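Local coordinates for protein Eps1p (Saccharomyces cerevisiae, PDB 4TW5) that belongs to the protein disulfide isomerase family and is built, in this fragment, from probably two successive thioredoxin-like domains, at residues A[141-146]-A[157-162]; A[181-186]-A[259-264]; A[189-194]-A[199-204]. One frame throughout, in Å; residues are numbered along the deposited sequence.

Interaction 1: residues A[141-146]-A[157-162]; sequences FDFLEL and VSFWPT
Phe159 of strand 155-160 drives the edge of its ring into one face of Phe143, which hangs from helix 140-150. The two planes stand at 83° with their centroids 5.3 Å apart, a T-shaped (edge-to-face) pair. Its closest approach is made by Phe159 CZ, which lies 3.6 Å from Phe143 CE1 and almost as near to CZ of the same ring; the edge therefore arrives toward the rim of the Phe143 face rather than over its middle. With chi1 at 179°, CG of Phe143 points away from the backbone N, which carries the ring off the helix and across to the strand. The CB of Phe159 does not head for the helix, and it is the length of the side chain that brings CZ in.

Val157, two residues back on the same side of the strand, fills in more loosely: its CG1 methyl sits 4.2 Å from Phe143 CE1 and approaches that ring obliquely. Leu146, one helical turn after Phe143, leans the same way, but Leu146 CD1 stays 4.7 Å from Val157 CG2. Packing thus tightens at the aromatic pair and thins toward Leu146. On the solvent side of the helix, Phe141 and Leu144 are exposed, and Glu145 swings away to pair with Lys150.

The contact lays helix 140-150 against one face of the mixed sheet of a thioredoxin-like domain. Ile212 of helix 210-215 and Leu216 also pack on Phe143, Phe218 meets the Phe159 ring, and strands 200-205 and 234-238 flank strand 155-160 through backbone hydrogen bonds.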
loop_
_atom_site.group_PDB
_atom_site.type_symbol
_atom_site.label_atom_id
_atom_site.label_comp_id
_atom_site.label_asym_id
_atom_site.label_seq_id
_atom_site.Cartn_x
_atom_site.Cartn_y
_atom_site.Cartn_z
ATOM N N PHE A 141 3.335 -1.787 -14.593
ATOM C CA PHE A 141 2.543 -1.781 -15.804
ATOM C C PHE A 141 2.985 -2.878 -16.779
ATOM O O PHE A 141 2.147 -3.558 -17.383
ATOM C CB PHE A 141 2.622 -0.411 -16.471
ATOM C CG PHE A 141 1.869 -0.336 -17.767
ATOM C CD1 PHE A 141 0.493 -0.145 -17.770
ATOM C CD2 PHE A 141 2.531 -0.485 -18.982
ATOM C CE1 PHE A 141 -0.207 -0.091 -18.959
ATOM C CE2 PHE A 141 1.837 -0.434 -20.179
ATOM C CZ PHE A 141 0.468 -0.234 -20.171
ATOM N N ASP A 142 4.294 -3.042 -16.936
ATOM C CA ASP A 142 4.856 -4.080 -17.799
ATOM C C ASP A 142 4.403 -5.448 -17.333
ATOM O O ASP A 142 4.009 -6.311 -18.129
ATOM C CB ASP A 142 6.385 -4.023 -17.775
ATOM C CG ASP A 142 6.925 -2.706 -18.303
ATOM O OD1 ASP A 142 6.411 -2.215 -19.342
ATOM O OD2 ASP A 142 7.853 -2.155 -17.652
ATOM N N PHE A 143 4.461 -5.643 -16.023
ATOM C CA PHE A 143 4.109 -6.929 -15.451
ATOM C C PHE A 143 2.615 -7.226 -15.626
ATOM O O PHE A 143 2.230 -8.378 -15.749
ATOM C CB PHE A 143 4.480 -7.007 -13.965
ATOM C CG PHE A 143 4.091 -8.326 -13.340
ATOM C CD1 PHE A 143 4.854 -9.461 -13.558
ATOM C CD2 PHE A 143 2.929 -8.440 -12.600
ATOM C CE1 PHE A 143 4.495 -10.666 -13.015
ATOM C CE2 PHE A 143 2.554 -9.652 -12.070
ATOM C CZ PHE A 143 3.338 -10.765 -12.283
ATOM N N LEU A 144 1.791 -6.176 -15.581
ATOM C CA LEU A 144 0.354 -6.297 -15.713
ATOM C C LEU A 144 0.000 -6.584 -17.180
ATOM O O LEU A 144 -0.874 -7.390 -17.468
ATOM C CB LEU A 144 -0.327 -5.017 -15.205
ATOM C CG LEU A 144 -0.253 -4.743 -13.677
ATOM C CD1 LEU A 144 -0.935 -3.443 -13.311
ATOM C CD2 LEU A 144 -0.848 -5.885 -12.829
ATOM N N GLU A 145 0.721 -5.969 -18.105
ATOM C CA GLU A 145 0.546 -6.303 -19.509
ATOM C C GLU A 145 0.808 -7.790 -19.715
ATOM O O GLU A 145 -0.004 -8.467 -20.321
ATOM C CB GLU A 145 1.452 -5.464 -20.414
ATOM C CG GLU A 145 1.091 -3.995 -20.449
ATOM C CD GLU A 145 1.044 -3.458 -21.873
ATOM O OE1 GLU A 145 2.079 -3.510 -22.578
ATOM O OE2 GLU A 145 -0.051 -3.026 -22.301
ATOM N N LEU A 146 1.894 -8.307 -19.141
ATOM C CA LEU A 146 2.193 -9.725 -19.275
ATOM C C LEU A 146 1.042 -10.584 -18.797
ATOM O O LEU A 146 0.717 -11.609 -19.395
ATOM C CB LEU A 146 3.441 -10.100 -18.495
ATOM C CG LEU A 146 4.720 -9.443 -18.987
ATOM C CD1 LEU A 146 5.862 -9.937 -18.130
ATOM C CD2 LEU A 146 4.939 -9.759 -20.478
ATOM N N VAL A 157 9.422 -14.693 -13.698
ATOM C CA VAL A 157 9.597 -13.396 -13.059
ATOM C C VAL A 157 9.940 -13.528 -11.583
ATOM O O VAL A 157 9.339 -14.326 -10.840
ATOM C CB VAL A 157 8.359 -12.505 -13.202
ATOM C CG1 VAL A 157 8.613 -11.115 -12.582
ATOM C CG2 VAL A 157 7.971 -12.400 -14.661
ATOM N N SER A 158 10.938 -12.746 -11.192
ATOM C CA SER A 158 11.424 -12.681 -9.823
ATOM C C SER A 158 11.025 -11.349 -9.197
ATOM O O SER A 158 11.037 -10.307 -9.862
ATOM C CB SER A 158 12.946 -12.875 -9.780
ATOM O OG SER A 158 13.589 -11.851 -10.496
ATOM N N PHE A 159 10.711 -11.398 -7.907
ATOM C CA PHE A 159 10.228 -10.254 -7.131
ATOM C C PHE A 159 11.161 -9.983 -5.947
ATOM O O PHE A 159 11.532 -10.905 -5.223
ATOM C CB PHE A 159 8.796 -10.508 -6.628
ATOM C CG PHE A 159 7.804 -10.720 -7.732
ATOM C CD1 PHE A 159 7.707 -11.953 -8.366
ATOM C CD2 PHE A 159 6.993 -9.679 -8.157
ATOM C CE1 PHE A 159 6.808 -12.138 -9.391
ATOM C CE2 PHE A 159 6.111 -9.852 -9.189
ATOM C CZ PHE A 159 6.011 -11.082 -9.806
ATOM N N TRP A 160 11.544 -8.721 -5.760
ATOM C CA TRP A 160 12.622 -8.372 -4.809
ATOM C C TRP A 160 12.236 -7.306 -3.793
ATOM O O TRP A 160 11.556 -6.343 -4.143
ATOM C CB TRP A 160 13.854 -7.889 -5.569
ATOM C CG TRP A 160 14.382 -8.882 -6.533
ATOM C CD1 TRP A 160 13.882 -9.175 -7.774
ATOM C CD2 TRP A 160 15.532 -9.717 -6.354
ATOM N NE1 TRP A 160 14.645 -10.152 -8.366
ATOM C CE2 TRP A 160 15.669 -10.493 -7.520
ATOM C CE3 TRP A 160 16.455 -9.887 -5.314
ATOM C CZ2 TRP A 160 16.692 -11.430 -7.679
ATOM C CZ3 TRP A 160 17.474 -10.811 -5.472
ATOM C CH2 TRP A 160 17.582 -11.579 -6.647
ATOM N N PRO A 161 12.733 -7.436 -2.549
ATOM C CA PRO A 161 12.500 -6.390 -1.551
ATOM C C PRO A 161 13.460 -5.227 -1.750
ATOM O O PRO A 161 14.389 -5.032 -0.960
ATOM C CB PRO A 161 12.768 -7.108 -0.226
ATOM C CG PRO A 161 13.779 -8.126 -0.562
ATOM C CD PRO A 161 13.627 -8.488 -2.026
ATOM N N THR A 162 13.222 -4.446 -2.797
ATOM C CA THR A 162 14.088 -3.321 -3.129
ATOM C C THR A 162 13.358 -2.410 -4.085
ATOM O O THR A 162 12.297 -2.774 -4.581
ATOM C CB THR A 162 15.391 -3.794 -3.795
ATOM O OG1 THR A 162 16.247 -2.675 -4.049
ATOM C CG2 THR A 162 15.058 -4.474 -5.115
#

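Interaction 2: residues A[181-186]-A[259-264]; sequences HEFQRT and DGYVDF
Tyr261 reaches from helix 259-265 to helix 180-196 and receives the edge of Phe183 on one face of its ring. Its CB, directed toward the partner helix, packs first against Ile190, about two turns beyond Phe183 on that helix. CG is anti to the carbonyl carbon (chi1 -56°), which sets the ring where Phe183 meets it. Along the ring, Tyr261 CE2 comes within 3.9 Å of Phe183 CE1, and Tyr261 CZ lies 3.8 Å from it. One corner of the phenylalanine ring, CE1, thus meets the outer end of the tyrosine in a T-shaped (edge-to-face) pair, the planes at 72° and the centroids 5.5 Å apart.

Helix 180-196 is the connection of a beta-alpha-beta unit in a thioredoxin-like domain, and helix 259-265, the last helix of the chain, meets it here through this aromatic pair and farther along through Val262 on Gln193. Phe183 itself does not set out toward Tyr261 from CB; the far end of its ring does the touching, while Val235 of strand 234-238 also packs on it.

At the tip, Tyr261 OH is 3.8 Å from Phe183 CE1, and its hydrogen-bonding partner is Ser255 N ahead of the helix. Tyr250 stacks on the tyrosine ring.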
loop_
_atom_site.group_PDB
_atom_site.type_symbol
_atom_site.label_atom_id
_atom_site.label_comp_id
_atom_site.label_asym_id
_atom_site.label_seq_id
_atom_site.Cartn_x
_atom_site.Cartn_y
_atom_site.Cartn_z
ATOM N N HIS A 181 21.398 -11.755 -1.855
ATOM C CA HIS A 181 22.668 -11.672 -2.569
ATOM C C HIS A 181 23.032 -12.991 -3.238
ATOM O O HIS A 181 23.464 -13.016 -4.384
ATOM C CB HIS A 181 23.781 -11.253 -1.617
ATOM C CG HIS A 181 25.130 -11.189 -2.263
ATOM N ND1 HIS A 181 25.586 -10.067 -2.921
ATOM C CD2 HIS A 181 26.113 -12.115 -2.366
ATOM C CE1 HIS A 181 26.798 -10.301 -3.390
ATOM N NE2 HIS A 181 27.139 -11.536 -3.068
ATOM N N GLU A 182 22.875 -14.092 -2.513
ATOM C CA GLU A 182 23.073 -15.415 -3.092
ATOM C C GLU A 182 22.157 -15.575 -4.317
ATOM O O GLU A 182 22.544 -16.124 -5.354
ATOM C CB GLU A 182 22.768 -16.521 -2.080
ATOM C CG GLU A 182 23.164 -17.944 -2.528
ATOM C CD GLU A 182 22.774 -19.029 -1.515
ATOM O OE1 GLU A 182 21.692 -18.922 -0.902
ATOM O OE2 GLU A 182 23.553 -19.987 -1.309
ATOM N N PHE A 183 20.918 -15.120 -4.182
ATOM C CA PHE A 183 19.958 -15.357 -5.242
ATOM C C PHE A 183 20.215 -14.473 -6.459
ATOM O O PHE A 183 19.720 -14.787 -7.538
ATOM C CB PHE A 183 18.520 -15.161 -4.740
ATOM C CG PHE A 183 17.475 -15.808 -5.631
ATOM C CD1 PHE A 183 17.378 -17.183 -5.711
ATOM C CD2 PHE A 183 16.628 -15.039 -6.416
ATOM C CE1 PHE A 183 16.443 -17.778 -6.535
ATOM C CE2 PHE A 183 15.680 -15.638 -7.253
ATOM C CZ PHE A 183 15.590 -17.004 -7.305
ATOM N N GLN A 184 20.982 -13.385 -6.321
ATOM C CA GLN A 184 21.293 -12.616 -7.534
ATOM C C GLN A 184 22.153 -13.428 -8.493
ATOM O O GLN A 184 22.015 -13.323 -9.711
ATOM C CB GLN A 184 21.975 -11.305 -7.230
ATOM C CG GLN A 184 21.032 -10.188 -6.850
ATOM C CD GLN A 184 21.796 -8.890 -6.608
ATOM O OE1 GLN A 184 22.540 -8.768 -5.631
ATOM N NE2 GLN A 184 21.601 -7.914 -7.485
ATOM N N ARG A 185 23.044 -14.233 -7.940
ATOM C CA ARG A 185 23.875 -15.091 -8.752
ATOM C C ARG A 185 22.988 -16.129 -9.413
ATOM O O ARG A 185 23.076 -16.370 -10.619
ATOM C CB ARG A 185 24.947 -15.779 -7.902
ATOM C CG ARG A 185 25.850 -16.661 -8.720
ATOM C CD ARG A 185 27.032 -17.108 -7.948
ATOM N NE ARG A 185 28.209 -17.004 -8.801
ATOM C CZ ARG A 185 28.833 -18.023 -9.369
ATOM N NH1 ARG A 185 28.430 -19.267 -9.153
ATOM N NH2 ARG A 185 29.886 -17.791 -10.117
ATOM N N THR A 186 22.148 -16.753 -8.591
ATOM C CA THR A 186 21.214 -17.759 -9.036
ATOM C C THR A 186 20.277 -17.210 -10.106
ATOM O O THR A 186 20.061 -17.866 -11.126
ATOM C CB THR A 186 20.427 -18.313 -7.861
ATOM O OG1 THR A 186 21.353 -18.846 -6.916
ATOM C CG2 THR A 186 19.532 -19.424 -8.293
ATOM N N ASP A 259 18.594 -25.093 -11.063
ATOM C CA ASP A 259 17.961 -26.175 -11.815
ATOM C C ASP A 259 16.458 -26.274 -11.601
ATOM O O ASP A 259 15.696 -26.423 -12.570
ATOM C CB ASP A 259 18.576 -27.534 -11.460
ATOM C CG ASP A 259 20.059 -27.590 -11.693
ATOM O OD1 ASP A 259 20.638 -26.606 -12.213
ATOM O OD2 ASP A 259 20.650 -28.642 -11.379
ATOM N N GLY A 260 16.042 -26.213 -10.336
ATOM C CA GLY A 260 14.635 -26.299 -9.996
ATOM C C GLY A 260 13.818 -25.229 -10.681
ATOM O O GLY A 260 12.752 -25.515 -11.242
ATOM N N TYR A 261 14.334 -24.004 -10.676
ATOM C CA TYR A 261 13.656 -22.887 -11.318
ATOM C C TYR A 261 13.585 -23.031 -12.866
ATOM O O TYR A 261 12.550 -22.743 -13.473
ATOM C CB TYR A 261 14.349 -21.573 -10.941
ATOM C CG TYR A 261 14.419 -21.371 -9.436
ATOM C CD1 TYR A 261 13.347 -20.864 -8.739
ATOM C CD2 TYR A 261 15.553 -21.710 -8.726
ATOM C CE1 TYR A 261 13.392 -20.707 -7.388
ATOM C CE2 TYR A 261 15.607 -21.546 -7.362
ATOM C CZ TYR A 261 14.519 -21.046 -6.700
ATOM O OH TYR A 261 14.556 -20.872 -5.338
ATOM N N VAL A 262 14.663 -23.497 -13.491
ATOM C CA VAL A 262 14.692 -23.643 -14.947
ATOM C C VAL A 262 13.643 -24.664 -15.377
ATOM O O VAL A 262 12.809 -24.397 -16.252
ATOM C CB VAL A 262 16.093 -24.079 -15.454
ATOM C CG1 VAL A 262 16.034 -24.537 -16.918
ATOM C CG2 VAL A 262 17.082 -22.927 -15.325
ATOM N N ASP A 263 13.660 -25.817 -14.719
ATOM C CA ASP A 263 12.739 -26.901 -15.045
ATOM C C ASP A 263 11.288 -26.542 -14.737
ATOM O O ASP A 263 10.391 -27.015 -15.410
ATOM C CB ASP A 263 13.172 -28.188 -14.346
ATOM C CG ASP A 263 14.543 -28.662 -14.836
ATOM O OD1 ASP A 263 14.903 -28.325 -16.001
ATOM O OD2 ASP A 263 15.254 -29.363 -14.072
ATOM N N PHE A 264 11.054 -25.721 -13.720
ATOM C CA PHE A 264 9.704 -25.237 -13.469
ATOM C C PHE A 264 9.245 -24.372 -14.630
ATOM O O PHE A 264 8.150 -24.551 -15.162
ATOM C CB PHE A 264 9.631 -24.443 -12.166
ATOM C CG PHE A 264 8.342 -23.689 -11.981
ATOM C CD1 PHE A 264 7.164 -24.355 -11.619
ATOM C CD2 PHE A 264 8.306 -22.328 -12.154
ATOM C CE1 PHE A 264 5.979 -23.669 -11.415
ATOM C CE2 PHE A 264 7.132 -21.616 -11.965
ATOM C CZ PHE A 264 5.955 -22.287 -11.592
#

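Interaction 3: residues A[189-194]-A[199-204]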
loop_
_atom_site.group_PDB
_atom_site.type_symbol
_atom_site.label_atom_id
_atom_site.label_comp_id
_atom_site.label_asym_id
_atom_site.label_seq_id
_atom_site.Cartn_x
_atom_site.Cartn_y
_atom_site.Cartn_z
ATOM N N ILE A 189 22.058 -16.742 -13.494
ATOM C CA ILE A 189 22.328 -18.011 -14.152
ATOM C C ILE A 189 21.016 -18.553 -14.783
ATOM O O ILE A 189 20.983 -18.895 -15.968
ATOM C CB ILE A 189 22.944 -19.029 -13.143
ATOM C CG1 ILE A 189 24.284 -18.518 -12.621
ATOM C CG2 ILE A 189 23.153 -20.384 -13.769
ATOM C CD1 ILE A 189 24.827 -19.293 -11.421
ATOM N N ILE A 190 19.935 -18.530 -14.010
ATOM C CA ILE A 190 18.602 -18.870 -14.487
ATOM C C ILE A 190 18.202 -18.076 -15.706
ATOM O O ILE A 190 17.569 -18.635 -16.620
ATOM C CB ILE A 190 17.563 -18.658 -13.394
ATOM C CG1 ILE A 190 17.815 -19.645 -12.264
ATOM C CG2 ILE A 190 16.155 -18.775 -13.927
ATOM C CD1 ILE A 190 17.101 -19.299 -10.993
ATOM N N SER A 191 18.505 -16.781 -15.732
ATOM C CA SER A 191 18.078 -15.972 -16.869
ATOM C C SER A 191 18.794 -16.412 -18.149
ATOM O O SER A 191 18.191 -16.475 -19.212
ATOM C CB SER A 191 18.315 -14.494 -16.629
ATOM O OG SER A 191 19.679 -14.166 -16.784
ATOM N N ARG A 192 20.072 -16.747 -18.035
ATOM C CA ARG A 192 20.830 -17.118 -19.213
ATOM C C ARG A 192 20.456 -18.527 -19.679
ATOM O O ARG A 192 20.361 -18.763 -20.853
ATOM C CB ARG A 192 22.325 -17.010 -18.940
ATOM C CG ARG A 192 22.827 -15.558 -18.980
ATOM C CD ARG A 192 24.283 -15.389 -18.490
ATOM N NE ARG A 192 25.314 -16.203 -19.149
ATOM C CZ ARG A 192 25.778 -16.000 -20.380
ATOM N NH1 ARG A 192 25.312 -15.009 -21.115
ATOM N NH2 ARG A 192 26.733 -16.778 -20.863
ATOM N N GLN A 193 20.226 -19.451 -18.764
ATOM C CA GLN A 193 19.849 -20.798 -19.159
ATOM C C GLN A 193 18.475 -20.816 -19.847
ATOM O O GLN A 193 18.298 -21.480 -20.863
ATOM C CB GLN A 193 19.869 -21.725 -17.936
ATOM C CG GLN A 193 21.283 -22.017 -17.421
ATOM C CD GLN A 193 21.285 -23.031 -16.290
ATOM O OE1 GLN A 193 20.539 -22.893 -15.335
ATOM N NE2 GLN A 193 22.122 -24.050 -16.395
ATOM N N LEU A 194 17.531 -20.024 -19.338
ATOM C CA LEU A 194 16.194 -19.980 -19.905
ATOM C C LEU A 194 16.183 -19.265 -21.240
ATOM O O LEU A 194 15.257 -19.445 -22.040
ATOM C CB LEU A 194 15.204 -19.309 -18.955
ATOM C CG LEU A 194 14.776 -20.227 -17.811
ATOM C CD1 LEU A 194 13.773 -19.534 -16.882
ATOM C CD2 LEU A 194 14.227 -21.547 -18.338
ATOM N N ILE A 199 12.704 -18.652 -23.241
ATOM C CA ILE A 199 11.845 -18.250 -22.119
ATOM C C ILE A 199 12.417 -16.955 -21.531
ATOM O O ILE A 199 13.616 -16.854 -21.225
ATOM C CB ILE A 199 11.744 -19.380 -21.082
ATOM C CG1 ILE A 199 10.997 -20.567 -21.715
ATOM C CG2 ILE A 199 11.029 -18.911 -19.794
ATOM C CD1 ILE A 199 10.958 -21.787 -20.867
ATOM N N ASN A 200 11.575 -15.942 -21.417
ATOM C CA ASN A 200 12.035 -14.668 -20.897
ATOM C C ASN A 200 12.125 -14.688 -19.361
ATOM O O ASN A 200 11.508 -15.537 -18.697
ATOM C CB ASN A 200 11.125 -13.549 -21.384
ATOM C CG ASN A 200 11.251 -13.332 -22.880
ATOM O OD1 ASN A 200 11.965 -14.058 -23.543
ATOM N ND2 ASN A 200 10.568 -12.344 -23.405
ATOM N N THR A 201 12.962 -13.795 -18.828
ATOM C CA THR A 201 13.029 -13.530 -17.389
ATOM C C THR A 201 12.867 -12.056 -17.096
ATOM O O THR A 201 13.281 -11.220 -17.906
ATOM C CB THR A 201 14.345 -13.973 -16.791
ATOM O OG1 THR A 201 15.398 -13.520 -17.638
ATOM C CG2 THR A 201 14.403 -15.493 -16.689
ATOM N N GLY A 202 12.286 -11.752 -15.930
ATOM C CA GLY A 202 12.048 -10.379 -15.491
ATOM C C GLY A 202 12.230 -10.218 -13.972
ATOM O O GLY A 202 12.117 -11.182 -13.213
ATOM N N HIS A 203 12.516 -8.995 -13.537
ATOM C CA HIS A 203 12.621 -8.704 -12.123
ATOM C C HIS A 203 11.772 -7.503 -11.760
ATOM O O HIS A 203 11.684 -6.528 -12.496
ATOM C CB HIS A 203 14.090 -8.508 -11.715
ATOM C CG HIS A 203 14.824 -7.539 -12.570
ATOM N ND1 HIS A 203 15.533 -7.932 -13.686
ATOM C CD2 HIS A 203 14.969 -6.198 -12.476
ATOM C CE1 HIS A 203 16.054 -6.863 -14.263
ATOM N NE2 HIS A 203 15.746 -5.802 -13.537
ATOM N N VAL A 204 11.138 -7.603 -10.601
ATOM C CA VAL A 204 10.235 -6.572 -10.101
ATOM C C VAL A 204 10.738 -6.027 -8.763
ATOM O O VAL A 204 11.086 -6.791 -7.860
ATOM C CB VAL A 204 8.810 -7.136 -9.917
ATOM C CG1 VAL A 204 7.882 -6.148 -9.115
ATOM C CG2 VAL A 204 8.230 -7.566 -11.256
HETATM O O HOH W 1 15.896 -15.259 -20.181
#
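Leu194 packs against Ile199 and Thr201 where helix 180-196 gives way to strand 200-205, the helix-to-strand connection of a beta-alpha-beta unit that starts from strand 155-160. As befits such a crossover, the axes of helix segment 189-194 and strand segment 200-204 run nearly antiparallel, at 155°, and come within 7.8 Å.

Leu194 has the largest area buried here, and its two methyls divide the work. CD1 settles between the two strand-side residues, 4.0 Å from Ile199 CG2 and at a similar distance from Thr201 CG2, while CD2 meets the far end of Ile199 at CD1. The two aliphatic chains cross at a slant instead of lying side by side. Their backbones are tied as well: Ile199 N donates to Leu194 O over 2.9 Å, approaching from a direction tilted 28° from the carbonyl plane, which ties the start of segment 199-204 back to the helix. Val262 and Ala265 of helix 259-265 and Leu156 of the central strand also pack on Leu194, placing it at the meeting of two helices and the sheet.

Thr201 holds the other end of the contact. Its CG2 is anti to the carbonyl carbon and turned to the helix, where it rests 3.7 Å from Ser191 CA. Thr201 OG1 comes 3.2 Å from Ser191 CB, a carbon that offers it no hydrogen bond; Ser191 OG turns elsewhere, to Lys188 O and Glu134 N. A bridging water takes up the Thr201 hydroxyl: Thr201 OG1 donates to it, and the water in turn donates to Ile199 O and, at 2.8 Å, to Ser191 O.

All three contacts are buried and belong to the C-terminal domain, whose topology is thioredoxin-like. Interactions 1 and 3 meet at neighbouring strands of its sheet, where Ser158 N and O bond to Gly202 O and Val204 N. Interactions 2 and 3 share helix 180-196: residues 181-186 and 189-194 are two nearby parts of it, and helix 259-265 packs along both. Trp160 joins interaction 1 to interaction 2 by resting on Phe183. Chemistry follows position. Interactions 1 and 2 rely on aromatic edges, whereas interaction 3, between elements joined by a short connection, combines aliphatic packing with a backbone bond and a water.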